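Local coordinates for protein ribonucleoside-diphosphate reductase subunit beta (Bacillus halodurans C-125, PDB 2RCC) that probably serves as the iron-binding small subunit of a class I ribonucleotide reductase, which makes deoxyribonucleotides for DNA synthesis, at residues A[175-186]-A[223-234]. Sequence-based numbering, arbitrary orientation.
Sequences FLESIVYDVILE and HVYLFTNIFKEL
Phe227 pushes as a knob into a hole formed by Ile179, Asp182, Val183 and Glu186, and illustrates how two helices of a ferritin-like bundle pack beside a predicted iron site. Segments 175-186 and 223-234 run nearly antiparallel, at 157°, their axes approaching to 9.2 Å. The CB of Asp182 stands almost squarely over one face of the Phe227 ring, 3.7 Å from its centroid, a CH-pi contact, while Glu186 OE2 lies at the ring edge. With Phe227 CG beside its own backbone N (chi1 -61°), the ring reaches across to this hole. Replaced by alanine, this position is likely to leave the hole unfilled and Asp182 CB without its aromatic face. Packing is close further along too, where Leu176 CD1 comes within 3.3 Å of Phe231 CD2. Looser is the flank where Val183 CG1 and Val224 CG1 stay 4.4 Å apart and Arg292 of helix 278-295 touches both residues. At the polar end, Glu186 bends at chi2 (-104°) and His223 ND1 donates to its OE1 at 3.0 Å, from above the carboxylate plane, with a weak second bond to OE2; His223 NE2 is hydrogen-bonded to Gln118 OE1. Glu186 and His223 are predicted iron ligands, as are Glu119 and Glu220, whose carboxylates crowd Glu186, negative charge that a metal would be expected to offset. An ND1 proton given to Glu186 leaves no lone pair there for iron, consistent with no metal lying between the two.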
loop_
_atom_site.group_PDB
_atom_site.type_symbol
_atom_site.label_atom_id
_atom_site.label_comp_id
_atom_site.label_asym_id
_atom_site.label_seq_id
_atom_site.Cartn_x
_atom_site.Cartn_y
_atom_site.Cartn_z
ATOM N N PHE A 175 -21.190 0.058 3.989
ATOM C CA PHE A 175 -19.838 -0.493 3.957
ATOM C C PHE A 175 -19.865 -1.957 3.511
ATOM O O PHE A 175 -19.058 -2.384 2.676
ATOM C CB PHE A 175 -19.157 -0.385 5.310
ATOM C CG PHE A 175 -17.704 -0.697 5.253
ATOM C CD1 PHE A 175 -17.267 -1.998 5.412
ATOM C CD2 PHE A 175 -16.768 0.304 5.010
ATOM C CE1 PHE A 175 -15.884 -2.315 5.344
ATOM C CE2 PHE A 175 -15.385 -0.009 4.937
ATOM C CZ PHE A 175 -14.967 -1.326 5.110
ATOM N N LEU A 176 -20.777 -2.728 4.078
ATOM C CA LEU A 176 -20.969 -4.135 3.698
ATOM C C LEU A 176 -21.320 -4.264 2.200
ATOM O O LEU A 176 -20.784 -5.113 1.522
ATOM C CB LEU A 176 -22.065 -4.775 4.555
ATOM C CG LEU A 176 -22.207 -6.308 4.505
ATOM C CD1 LEU A 176 -21.051 -6.945 5.243
ATOM C CD2 LEU A 176 -23.499 -6.766 5.148
ATOM N N GLU A 177 -22.212 -3.404 1.711
ATOM C CA GLU A 177 -22.586 -3.370 0.301
ATOM C C GLU A 177 -21.371 -3.140 -0.571
ATOM O O GLU A 177 -21.182 -3.819 -1.566
ATOM C CB GLU A 177 -23.628 -2.295 0.044
ATOM C CG GLU A 177 -24.970 -2.612 0.676
ATOM C CD GLU A 177 -25.983 -1.467 0.617
ATOM O OE1 GLU A 177 -25.709 -0.419 -0.031
ATOM O OE2 GLU A 177 -27.065 -1.642 1.236
ATOM N N SER A 178 -20.553 -2.181 -0.163
ATOM C CA SER A 178 -19.295 -1.839 -0.820
ATOM C C SER A 178 -18.295 -3.024 -0.843
ATOM O O SER A 178 -17.612 -3.243 -1.841
ATOM C CB SER A 178 -18.733 -0.579 -0.130
ATOM O OG SER A 178 -17.432 -0.300 -0.569
ATOM N N ILE A 179 -18.198 -3.782 0.252
ATOM C CA ILE A 179 -17.384 -5.026 0.324
ATOM C C ILE A 179 -17.875 -6.065 -0.691
ATOM O O ILE A 179 -17.067 -6.748 -1.331
ATOM C CB ILE A 179 -17.419 -5.659 1.762
ATOM C CG1 ILE A 179 -16.602 -4.821 2.741
ATOM C CG2 ILE A 179 -16.909 -7.123 1.775
ATOM C CD1 ILE A 179 -15.064 -4.970 2.558
ATOM N N VAL A 180 -19.193 -6.190 -0.845
ATOM C CA VAL A 180 -19.748 -7.126 -1.838
ATOM C C VAL A 180 -19.332 -6.713 -3.247
ATOM O O VAL A 180 -18.944 -7.581 -4.039
ATOM C CB VAL A 180 -21.294 -7.294 -1.746
ATOM C CG1 VAL A 180 -21.822 -8.184 -2.924
ATOM C CG2 VAL A 180 -21.701 -7.902 -0.363
ATOM N N TYR A 181 -19.436 -5.413 -3.559
ATOM C CA TYR A 181 -19.004 -4.923 -4.869
ATOM C C TYR A 181 -17.509 -5.187 -5.062
ATOM O O TYR A 181 -17.111 -5.548 -6.161
ATOM C CB TYR A 181 -19.308 -3.446 -5.093
ATOM C CG TYR A 181 -20.752 -3.072 -4.948
ATOM C CD1 TYR A 181 -21.761 -3.756 -5.621
ATOM C CD2 TYR A 181 -21.110 -2.017 -4.152
ATOM C CE1 TYR A 181 -23.099 -3.393 -5.472
ATOM C CE2 TYR A 181 -22.412 -1.650 -4.005
ATOM C CZ TYR A 181 -23.408 -2.337 -4.645
ATOM O OH TYR A 181 -24.707 -1.916 -4.448
ATOM N N ASP A 182 -16.700 -5.024 -4.011
ATOM C CA ASP A 182 -15.235 -5.349 -4.067
ATOM C C ASP A 182 -14.955 -6.832 -4.442
ATOM O O ASP A 182 -14.023 -7.137 -5.204
ATOM C CB ASP A 182 -14.507 -5.071 -2.744
ATOM C CG ASP A 182 -14.438 -3.593 -2.339
ATOM O OD1 ASP A 182 -14.589 -2.687 -3.182
ATOM O OD2 ASP A 182 -14.207 -3.337 -1.113
ATOM N N VAL A 183 -15.710 -7.745 -3.847
ATOM C CA VAL A 183 -15.635 -9.180 -4.153
ATOM C C VAL A 183 -15.961 -9.403 -5.647
ATOM O O VAL A 183 -15.265 -10.131 -6.321
ATOM C CB VAL A 183 -16.563 -10.023 -3.210
ATOM C CG1 VAL A 183 -16.803 -11.442 -3.753
ATOM C CG2 VAL A 183 -15.990 -10.065 -1.776
ATOM N N ILE A 184 -17.031 -8.779 -6.141
ATOM C CA ILE A 184 -17.394 -8.852 -7.561
ATOM C C ILE A 184 -16.319 -8.308 -8.481
ATOM O O ILE A 184 -15.959 -8.986 -9.446
ATOM C CB ILE A 184 -18.741 -8.109 -7.856
ATOM C CG1 ILE A 184 -19.912 -8.912 -7.270
ATOM C CG2 ILE A 184 -18.909 -7.902 -9.339
ATOM C CD1 ILE A 184 -21.150 -8.091 -6.953
ATOM N N LEU A 185 -15.752 -7.128 -8.169
ATOM C CA LEU A 185 -14.759 -6.515 -9.029
ATOM C C LEU A 185 -13.467 -7.314 -9.137
ATOM O O LEU A 185 -12.858 -7.311 -10.189
ATOM C CB LEU A 185 -14.370 -5.083 -8.591
ATOM C CG LEU A 185 -15.360 -3.931 -8.752
ATOM C CD1 LEU A 185 -14.630 -2.613 -8.491
ATOM C CD2 LEU A 185 -15.970 -3.896 -10.102
ATOM N N GLU A 186 -13.073 -7.974 -8.056
ATOM C CA GLU A 186 -11.844 -8.828 -8.000
ATOM C C GLU A 186 -12.106 -10.300 -8.234
ATOM O O GLU A 186 -11.200 -11.046 -8.566
ATOM C CB GLU A 186 -11.278 -8.765 -6.597
ATOM C CG GLU A 186 -10.947 -7.378 -6.116
ATOM C CD GLU A 186 -9.476 -6.998 -6.110
ATOM O OE1 GLU A 186 -8.632 -7.673 -6.731
ATOM O OE2 GLU A 186 -9.174 -5.990 -5.415
ATOM N N HIS A 223 -7.142 -11.185 -2.374
ATOM C CA HIS A 223 -7.952 -9.985 -2.149
ATOM C C HIS A 223 -9.375 -10.430 -1.832
ATOM O O HIS A 223 -9.964 -9.943 -0.846
ATOM C CB HIS A 223 -7.949 -9.052 -3.360
ATOM C CG HIS A 223 -6.599 -8.509 -3.755
ATOM N ND1 HIS A 223 -6.447 -7.566 -4.745
ATOM C CD2 HIS A 223 -5.352 -8.762 -3.296
ATOM C CE1 HIS A 223 -5.167 -7.287 -4.913
ATOM N NE2 HIS A 223 -4.477 -8.002 -4.042
ATOM N N VAL A 224 -9.926 -11.369 -2.621
ATOM C CA VAL A 224 -11.277 -11.913 -2.354
ATOM C C VAL A 224 -11.340 -12.581 -0.975
ATOM O O VAL A 224 -12.305 -12.429 -0.275
ATOM C CB VAL A 224 -11.732 -12.945 -3.432
ATOM C CG1 VAL A 224 -13.046 -13.597 -3.032
ATOM C CG2 VAL A 224 -11.861 -12.270 -4.802
ATOM N N TYR A 225 -10.296 -13.325 -0.596
ATOM C CA TYR A 225 -10.218 -13.937 0.717
ATOM C C TYR A 225 -10.317 -12.839 1.809
ATOM O O TYR A 225 -11.097 -12.988 2.748
ATOM C CB TYR A 225 -8.931 -14.769 0.838
ATOM C CG TYR A 225 -8.614 -15.313 2.196
ATOM C CD1 TYR A 225 -9.182 -16.501 2.663
ATOM C CD2 TYR A 225 -7.712 -14.655 3.022
ATOM C CE1 TYR A 225 -8.876 -16.986 3.919
ATOM C CE2 TYR A 225 -7.425 -15.125 4.260
ATOM C CZ TYR A 225 -7.994 -16.281 4.702
ATOM O OH TYR A 225 -7.622 -16.706 5.947
ATOM N N LEU A 226 -9.592 -11.738 1.642
ATOM C CA LEU A 226 -9.650 -10.625 2.589
ATOM C C LEU A 226 -11.074 -10.048 2.678
ATOM O O LEU A 226 -11.641 -9.887 3.774
ATOM C CB LEU A 226 -8.683 -9.517 2.189
ATOM C CG LEU A 226 -8.672 -8.240 3.052
ATOM C CD1 LEU A 226 -8.417 -8.547 4.505
ATOM C CD2 LEU A 226 -7.692 -7.242 2.486
ATOM N N PHE A 227 -11.625 -9.703 1.527
ATOM C CA PHE A 227 -12.976 -9.116 1.513
ATOM C C PHE A 227 -14.076 -10.038 2.050
ATOM O O PHE A 227 -14.987 -9.580 2.735
ATOM C CB PHE A 227 -13.340 -8.623 0.111
ATOM C CG PHE A 227 -12.426 -7.538 -0.429
ATOM C CD1 PHE A 227 -12.178 -6.389 0.308
ATOM C CD2 PHE A 227 -11.903 -7.630 -1.742
ATOM C CE1 PHE A 227 -11.367 -5.380 -0.214
ATOM C CE2 PHE A 227 -11.098 -6.633 -2.255
ATOM C CZ PHE A 227 -10.822 -5.519 -1.495
ATOM N N THR A 228 -14.028 -11.323 1.722
ATOM C CA THR A 228 -15.029 -12.263 2.233
ATOM C C THR A 228 -14.905 -12.491 3.746
ATOM O O THR A 228 -15.913 -12.665 4.458
ATOM C CB THR A 228 -15.079 -13.591 1.411
ATOM O OG1 THR A 228 -13.851 -14.291 1.516
ATOM C CG2 THR A 228 -15.348 -13.318 -0.031
ATOM N N ASN A 229 -13.679 -12.470 4.257
ATOM C CA ASN A 229 -13.434 -12.541 5.687
ATOM C C ASN A 229 -14.017 -11.314 6.382
ATOM O O ASN A 229 -14.713 -11.454 7.382
ATOM C CB ASN A 229 -11.941 -12.650 6.023
ATOM C CG ASN A 229 -11.375 -14.065 5.909
ATOM O OD1 ASN A 229 -12.063 -15.008 5.625
ATOM N ND2 ASN A 229 -10.093 -14.192 6.164
ATOM N N ILE A 230 -13.786 -10.122 5.822
ATOM C CA ILE A 230 -14.349 -8.876 6.396
ATOM C C ILE A 230 -15.858 -8.941 6.404
ATOM O O ILE A 230 -16.488 -8.549 7.407
ATOM C CB ILE A 230 -13.861 -7.587 5.637
ATOM C CG1 ILE A 230 -12.387 -7.378 5.879
ATOM C CG2 ILE A 230 -14.661 -6.344 6.108
ATOM C CD1 ILE A 230 -11.757 -6.412 4.875
ATOM N N PHE A 231 -16.451 -9.460 5.306
ATOM C CA PHE A 231 -17.893 -9.617 5.218
ATOM C C PHE A 231 -18.427 -10.473 6.368
ATOM O O PHE A 231 -19.384 -10.075 7.071
ATOM C CB PHE A 231 -18.286 -10.235 3.858
ATOM C CG PHE A 231 -19.766 -10.394 3.657
ATOM C CD1 PHE A 231 -20.431 -11.572 4.071
ATOM C CD2 PHE A 231 -20.511 -9.389 3.062
ATOM C CE1 PHE A 231 -21.802 -11.720 3.909
ATOM C CE2 PHE A 231 -21.893 -9.547 2.888
ATOM C CZ PHE A 231 -22.534 -10.706 3.308
ATOM N N LYS A 232 -17.828 -11.644 6.555
ATOM C CA LYS A 232 -18.270 -12.553 7.622
ATOM C C LYS A 232 -18.085 -11.982 9.032
ATOM O O LYS A 232 -18.916 -12.179 9.887
ATOM C CB LYS A 232 -17.527 -13.868 7.548
ATOM C CG LYS A 232 -17.917 -14.734 6.381
ATOM C CD LYS A 232 -16.852 -15.796 6.194
ATOM C CE LYS A 232 -17.169 -16.700 5.089
ATOM N NZ LYS A 232 -15.882 -17.154 4.447
ATOM N N GLU A 233 -17.005 -11.260 9.261
ATOM C CA GLU A 233 -16.735 -10.654 10.553
ATOM C C GLU A 233 -17.702 -9.500 10.789
ATOM O O GLU A 233 -18.076 -9.256 11.925
ATOM C CB GLU A 233 -15.292 -10.159 10.642
ATOM C CG GLU A 233 -14.191 -11.247 10.519
ATOM C CD GLU A 233 -14.078 -12.229 11.687
ATOM O OE1 GLU A 233 -14.785 -12.077 12.733
ATOM O OE2 GLU A 233 -13.211 -13.139 11.529
ATOM N N LEU A 234 -18.076 -8.767 9.740
ATOM C CA LEU A 234 -19.051 -7.692 9.886
ATOM C C LEU A 234 -20.416 -8.214 10.338
ATOM O O LEU A 234 -21.103 -7.530 11.090
ATOM C CB LEU A 234 -19.177 -6.827 8.617
ATOM C CG LEU A 234 -18.051 -5.828 8.344
ATOM C CD1 LEU A 234 -18.291 -5.199 6.984
ATOM C CD2 LEU A 234 -17.933 -4.791 9.481
#